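Tumor necrosis factor receptor superfamily member 16 (Rattus norvegicus, PDB 4F42) probably serves as a low-affinity receptor for nerve growth factor and other neurotrophins, passing their signal into the cell through its intracellular death domain. Local coordinates at residues 3-8 and 51-56; 29-34 and 68-73. One frame throughout, in Å; residues are numbered along the deposited sequence.

Contact 1. Residues 3-8 and 51-56; sequences NLYSSL and ALLASW
The backbone N of Trp56 donates a hydrogen bond to Leu52 O, 2.8 Å away, a regular helical bond that fixes the last turn of helix 48-56, from which Trp56 and Leu53 meet Tyr5. The contact itself is apolar and buried. Tyr5 carries it. Its CB points toward helix 48-56, and with CG anti to the backbone N (chi1 177°) the ring extends past Trp56 to Leu53; the short 3-10 turn of residues 5-7, closed by Leu8 N bonding back to Tyr5 O at 3.0 Å, holds the base of that side chain. Near the base, the six-membered part of the indole comes up with its CZ3 corner, 3.7 Å from Tyr5 CB, and the two side chains cross at about a right angle. Farther out, Tyr5 CE2 lies 3.9 Å from Leu53 CB. At the far end, the CD1 methyl of Leu53 sits beside the phenol oxygen, Tyr5 OH, at 3.6 Å. That hydroxyl is buried with no polar partner in the model; the methyl of Leu53 packs against it. Around this cluster, Val16 and Arg13 of helix 10-19 and Leu67 of helix 64-73 also touch Tyr5, and Leu67 reaches Trp56 too. Leu32 adds helix 24-32 on the Trp56 side; through Tyr5 the N-terminal turn reaches the core where four helices of the death-domain bundle converge.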
loop_
_atom_site.group_PDB
_atom_site.type_symbol
_atom_site.label_atom_id
_atom_site.label_comp_id
_atom_site.label_asym_id
_atom_site.label_seq_id
_atom_site.Cartn_x
_atom_site.Cartn_y
_atom_site.Cartn_z
ATOM N N ASN A 3 -2.043 -14.678 -1.174
ATOM C CA ASN A 3 -0.936 -14.328 -0.300
ATOM C C ASN A 3 -1.170 -13.014 0.441
ATOM O O ASN A 3 -1.492 -11.998 -0.175
ATOM C CB ASN A 3 0.428 -14.353 -1.035
ATOM C CG ASN A 3 0.359 -13.848 -2.491
ATOM O OD1 ASN A 3 -0.714 -13.721 -3.091
ATOM N ND2 ASN A 3 1.533 -13.580 -3.065
ATOM N N LEU A 4 -1.042 -13.065 1.768
ATOM C CA LEU A 4 -1.081 -11.872 2.605
ATOM C C LEU A 4 0.056 -10.950 2.207
ATOM O O LEU A 4 1.175 -11.409 1.967
ATOM C CB LEU A 4 -0.938 -12.227 4.090
ATOM C CG LEU A 4 -2.058 -12.928 4.866
ATOM C CD1 LEU A 4 -1.574 -13.261 6.274
ATOM C CD2 LEU A 4 -3.345 -12.103 4.927
ATOM N N TYR A 5 -0.229 -9.656 2.133
ATOM C CA TYR A 5 0.811 -8.670 1.881
ATOM C C TYR A 5 1.955 -8.795 2.903
ATOM O O TYR A 5 3.121 -8.835 2.527
ATOM C CB TYR A 5 0.248 -7.240 1.865
ATOM C CG TYR A 5 1.348 -6.222 1.678
ATOM C CD1 TYR A 5 1.817 -5.902 0.401
ATOM C CD2 TYR A 5 1.965 -5.620 2.778
ATOM C CE1 TYR A 5 2.852 -4.998 0.223
ATOM C CE2 TYR A 5 3.006 -4.714 2.608
ATOM C CZ TYR A 5 3.442 -4.406 1.333
ATOM O OH TYR A 5 4.475 -3.512 1.164
ATOM N N SER A 6 1.600 -8.872 4.185
ATOM C CA SER A 6 2.567 -8.912 5.286
ATOM C C SER A 6 3.563 -10.071 5.231
ATOM O O SER A 6 4.588 -10.024 5.897
ATOM C CB SER A 6 1.837 -8.920 6.642
ATOM O OG SER A 6 1.130 -10.135 6.862
ATOM N N SER A 7 3.253 -11.101 4.444
ATOM C CA SER A 7 4.095 -12.295 4.313
ATOM C C SER A 7 5.155 -12.176 3.230
ATOM O O SER A 7 6.077 -12.989 3.174
ATOM C CB SER A 7 3.230 -13.525 4.021
ATOM O OG SER A 7 2.364 -13.794 5.109
ATOM N N LEU A 8 5.014 -11.184 2.355
ATOM C CA LEU A 8 6.007 -10.939 1.315
ATOM C C LEU A 8 7.383 -10.669 1.923
ATOM O O LEU A 8 7.484 -10.126 3.022
ATOM C CB LEU A 8 5.579 -9.775 0.418
ATOM C CG LEU A 8 4.290 -9.952 -0.393
ATOM C CD1 LEU A 8 3.872 -8.624 -1.028
ATOM C CD2 LEU A 8 4.438 -11.053 -1.444
ATOM N N ALA A 51 4.346 2.258 7.466
ATOM C CA ALA A 51 3.436 2.323 8.615
ATOM C C ALA A 51 1.979 2.041 8.217
ATOM O O ALA A 51 1.278 1.318 8.918
ATOM C CB ALA A 51 3.558 3.683 9.320
ATOM N N LEU A 52 1.550 2.596 7.086
ATOM C CA LEU A 52 0.192 2.414 6.585
ATOM C C LEU A 52 -0.070 0.962 6.253
ATOM O O LEU A 52 -1.053 0.385 6.702
ATOM C CB LEU A 52 -0.052 3.265 5.338
ATOM C CG LEU A 52 -1.379 2.968 4.626
ATOM C CD1 LEU A 52 -2.481 3.852 5.163
ATOM C CD2 LEU A 52 -1.225 3.150 3.125
ATOM N N LEU A 53 0.822 0.381 5.461
ATOM C CA LEU A 53 0.702 -0.987 4.998
ATOM C C LEU A 53 0.846 -2.025 6.107
ATOM O O LEU A 53 0.253 -3.094 6.021
ATOM C CB LEU A 53 1.706 -1.235 3.867
ATOM C CG LEU A 53 1.461 -0.359 2.622
ATOM C CD1 LEU A 53 2.632 -0.413 1.670
ATOM C CD2 LEU A 53 0.150 -0.729 1.909
ATOM N N ALA A 54 1.630 -1.711 7.141
ATOM C CA ALA A 54 1.753 -2.560 8.329
ATOM C C ALA A 54 0.449 -2.572 9.114
ATOM O O ALA A 54 0.040 -3.610 9.637
ATOM C CB ALA A 54 2.882 -2.075 9.215
ATOM N N SER A 55 -0.185 -1.405 9.204
ATOM C CA SER A 55 -1.488 -1.262 9.838
ATOM C C SER A 55 -2.551 -1.994 9.012
ATOM O O SER A 55 -3.211 -2.904 9.522
ATOM C CB SER A 55 -1.836 0.222 10.005
ATOM O OG SER A 55 -3.227 0.416 10.205
ATOM N N TRP A 56 -2.699 -1.600 7.743
ATOM C CA TRP A 56 -3.614 -2.260 6.800
ATOM C C TRP A 56 -3.396 -3.778 6.773
ATOM O O TRP A 56 -4.344 -4.555 6.906
ATOM C CB TRP A 56 -3.451 -1.666 5.388
ATOM C CG TRP A 56 -4.258 -2.369 4.332
ATOM C CD1 TRP A 56 -5.617 -2.289 4.146
ATOM C CD2 TRP A 56 -3.768 -3.265 3.327
ATOM N NE1 TRP A 56 -5.996 -3.075 3.089
ATOM C CE2 TRP A 56 -4.884 -3.689 2.569
ATOM C CE3 TRP A 56 -2.500 -3.748 2.991
ATOM C CZ2 TRP A 56 -4.761 -4.577 1.489
ATOM C CZ3 TRP A 56 -2.377 -4.631 1.924
ATOM C CH2 TRP A 56 -3.498 -5.035 1.183
#

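Contact 2. Residues 29-34 and 68-73; sequences AGELGY and LAALRR
Glu31, Ala70 and Arg73 carry this contact between helices 24-32 and 64-73 of the six-helix death-domain bundle. Beside it, helix 24-32 is closed by a Schellman motif: Gly33 takes a positive phi of 101°, Tyr34 N reaches back to Ala29 O and Gly33 N to Gly30 O. Glu31 and Ala70 bring the backbones closest, with their CA atoms 6.1 Å apart. The methylene CG of Glu31 rests against Ala70 CB at 3.8 Å and also borders the carbonyl oxygen of that alanine. Bending at chi2 (57°) then carries the carboxylate across the aliphatic part of Arg73, the two side chains crossing at about a right angle, and OE2 of Glu31 lies 3.4 Å from Arg73 CD. The charged ends do not form a salt bridge: OE2 of Glu31 is 4.2 Å from NH1 of Arg73, well out of the guanidinium plane. A water modelled between them is implausibly close to both, so its bridging is doubtful. With an alanine in place of Glu31, Ala70 would probably lose part of its apolar cover and Arg73 the negative charge beside its side chain. Ala70 CB also meets the CD2 methyl of Leu32, at 3.7 Å.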
loop_
_atom_site.group_PDB
_atom_site.type_symbol
_atom_site.label_atom_id
_atom_site.label_comp_id
_atom_site.label_asym_id
_atom_site.label_seq_id
_atom_site.Cartn_x
_atom_site.Cartn_y
_atom_site.Cartn_z
ATOM N N ALA A 29 -4.275 4.830 0.285
ATOM C CA ALA A 29 -4.904 4.725 1.587
ATOM C C ALA A 29 -6.380 5.121 1.506
ATOM O O ALA A 29 -7.233 4.441 2.071
ATOM C CB ALA A 29 -4.177 5.560 2.592
ATOM N N GLY A 30 -6.676 6.202 0.782
ATOM C CA GLY A 30 -8.057 6.605 0.520
ATOM C C GLY A 30 -8.885 5.455 -0.026
ATOM O O GLY A 30 -9.973 5.174 0.476
ATOM N N GLU A 31 -8.347 4.781 -1.045
ATOM C CA GLU A 31 -8.980 3.621 -1.676
ATOM C C GLU A 31 -9.151 2.438 -0.714
ATOM O O GLU A 31 -10.138 1.704 -0.786
ATOM C CB GLU A 31 -8.180 3.207 -2.919
ATOM C CG GLU A 31 -8.709 2.001 -3.693
ATOM C CD GLU A 31 -10.152 2.145 -4.180
ATOM O OE1 GLU A 31 -10.615 3.284 -4.448
ATOM O OE2 GLU A 31 -10.824 1.096 -4.313
ATOM N N LEU A 32 -8.190 2.262 0.188
ATOM C CA LEU A 32 -8.257 1.189 1.185
ATOM C C LEU A 32 -9.231 1.514 2.334
ATOM O O LEU A 32 -9.490 0.674 3.206
ATOM C CB LEU A 32 -6.857 0.848 1.701
ATOM C CG LEU A 32 -5.831 0.312 0.693
ATOM C CD1 LEU A 32 -4.470 0.237 1.349
ATOM C CD2 LEU A 32 -6.234 -1.052 0.164
ATOM N N GLY A 33 -9.781 2.724 2.313
ATOM C CA GLY A 33 -10.862 3.106 3.217
ATOM C C GLY A 33 -10.468 3.939 4.430
ATOM O O GLY A 33 -11.246 4.046 5.374
ATOM N N TYR A 34 -9.270 4.524 4.401
ATOM C CA TYR A 34 -8.775 5.381 5.471
ATOM C C TYR A 34 -9.239 6.822 5.291
ATOM O O TYR A 34 -9.112 7.381 4.207
ATOM C CB TYR A 34 -7.245 5.361 5.485
ATOM C CG TYR A 34 -6.629 4.083 5.982
ATOM C CD1 TYR A 34 -6.341 3.915 7.329
ATOM C CD2 TYR A 34 -6.316 3.042 5.100
ATOM C CE1 TYR A 34 -5.767 2.744 7.802
ATOM C CE2 TYR A 34 -5.744 1.851 5.564
ATOM C CZ TYR A 34 -5.470 1.721 6.915
ATOM O OH TYR A 34 -4.915 0.575 7.405
ATOM N N LEU A 68 -3.159 -4.868 -5.141
ATOM C CA LEU A 68 -3.109 -4.689 -6.585
ATOM C C LEU A 68 -4.452 -4.177 -7.126
ATOM O O LEU A 68 -4.473 -3.234 -7.924
ATOM C CB LEU A 68 -2.661 -5.994 -7.259
ATOM C CG LEU A 68 -1.174 -6.205 -7.615
ATOM C CD1 LEU A 68 -0.177 -5.482 -6.718
ATOM C CD2 LEU A 68 -0.783 -7.672 -7.749
ATOM N N ALA A 69 -5.562 -4.761 -6.665
ATOM C CA ALA A 69 -6.914 -4.279 -7.014
ATOM C C ALA A 69 -7.114 -2.796 -6.667
ATOM O O ALA A 69 -7.615 -2.025 -7.492
ATOM C CB ALA A 69 -7.981 -5.113 -6.332
ATOM N N ALA A 70 -6.716 -2.412 -5.449
ATOM C CA ALA A 70 -6.783 -1.014 -4.997
ATOM C C ALA A 70 -6.024 -0.068 -5.923
ATOM O O ALA A 70 -6.482 1.043 -6.183
ATOM C CB ALA A 70 -6.275 -0.879 -3.566
ATOM N N LEU A 71 -4.884 -0.522 -6.433
ATOM C CA LEU A 71 -4.047 0.290 -7.307
ATOM C C LEU A 71 -4.660 0.499 -8.684
ATOM O O LEU A 71 -4.615 1.609 -9.209
ATOM C CB LEU A 71 -2.635 -0.294 -7.423
ATOM C CG LEU A 71 -1.740 -0.180 -6.187
ATOM C CD1 LEU A 71 -0.525 -1.124 -6.291
ATOM C CD2 LEU A 71 -1.286 1.267 -5.955
ATOM N N ARG A 72 -5.213 -0.555 -9.278
ATOM C CA ARG A 72 -5.976 -0.420 -10.517
ATOM C C ARG A 72 -7.085 0.619 -10.360
ATOM O O ARG A 72 -7.327 1.406 -11.260
ATOM C CB ARG A 72 -6.608 -1.754 -10.930
ATOM C CG ARG A 72 -5.613 -2.845 -11.371
ATOM C CD ARG A 72 -6.311 -4.091 -11.960
ATOM N NE ARG A 72 -7.217 -4.728 -11.007
ATOM C CZ ARG A 72 -8.512 -4.441 -10.894
ATOM N NH1 ARG A 72 -9.068 -3.546 -11.691
ATOM N NH2 ARG A 72 -9.255 -5.057 -9.986
ATOM N N ARG A 73 -7.742 0.621 -9.203
ATOM C CA ARG A 73 -8.898 1.478 -8.972
ATOM C C ARG A 73 -8.578 2.963 -8.867
ATOM O O ARG A 73 -9.408 3.788 -9.227
ATOM C CB ARG A 73 -9.690 1.003 -7.757
ATOM C CG ARG A 73 -10.587 -0.156 -8.087
ATOM C CD ARG A 73 -10.649 -1.120 -6.938
ATOM N NE ARG A 73 -11.749 -2.058 -7.079
ATOM C CZ ARG A 73 -12.099 -2.941 -6.152
ATOM N NH1 ARG A 73 -11.415 -3.006 -5.013
ATOM N NH2 ARG A 73 -13.129 -3.759 -6.361
HETATM O O HOH W 1 -10.252 -1.169 -3.733
#

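How the contacts relate
Along the chain the four segments alternate, in the order 3-8, 29-34, 51-56 and 68-73, so the two contacts interlock. Their centres lie 13 Å apart, each about 8 Å from the centre of the chain. Helix 24-32 of contact 2 packs directly on helix 48-56 of contact 1: Leu52 CD1 comes within 3.5 Å of Ala29 CB, and Trp56 NE1 within 3.6 Å of Leu32 CD2. A probable hydrogen bond joins Ser55 OG to Tyr34 OH at 3.3 Å. Helix 64-73 supplies one side of contact 2 and, through Leu67, touches Tyr5 and Trp56 of contact 1. Together they join the N-terminal turn to three of the six helices of the death-domain bundle.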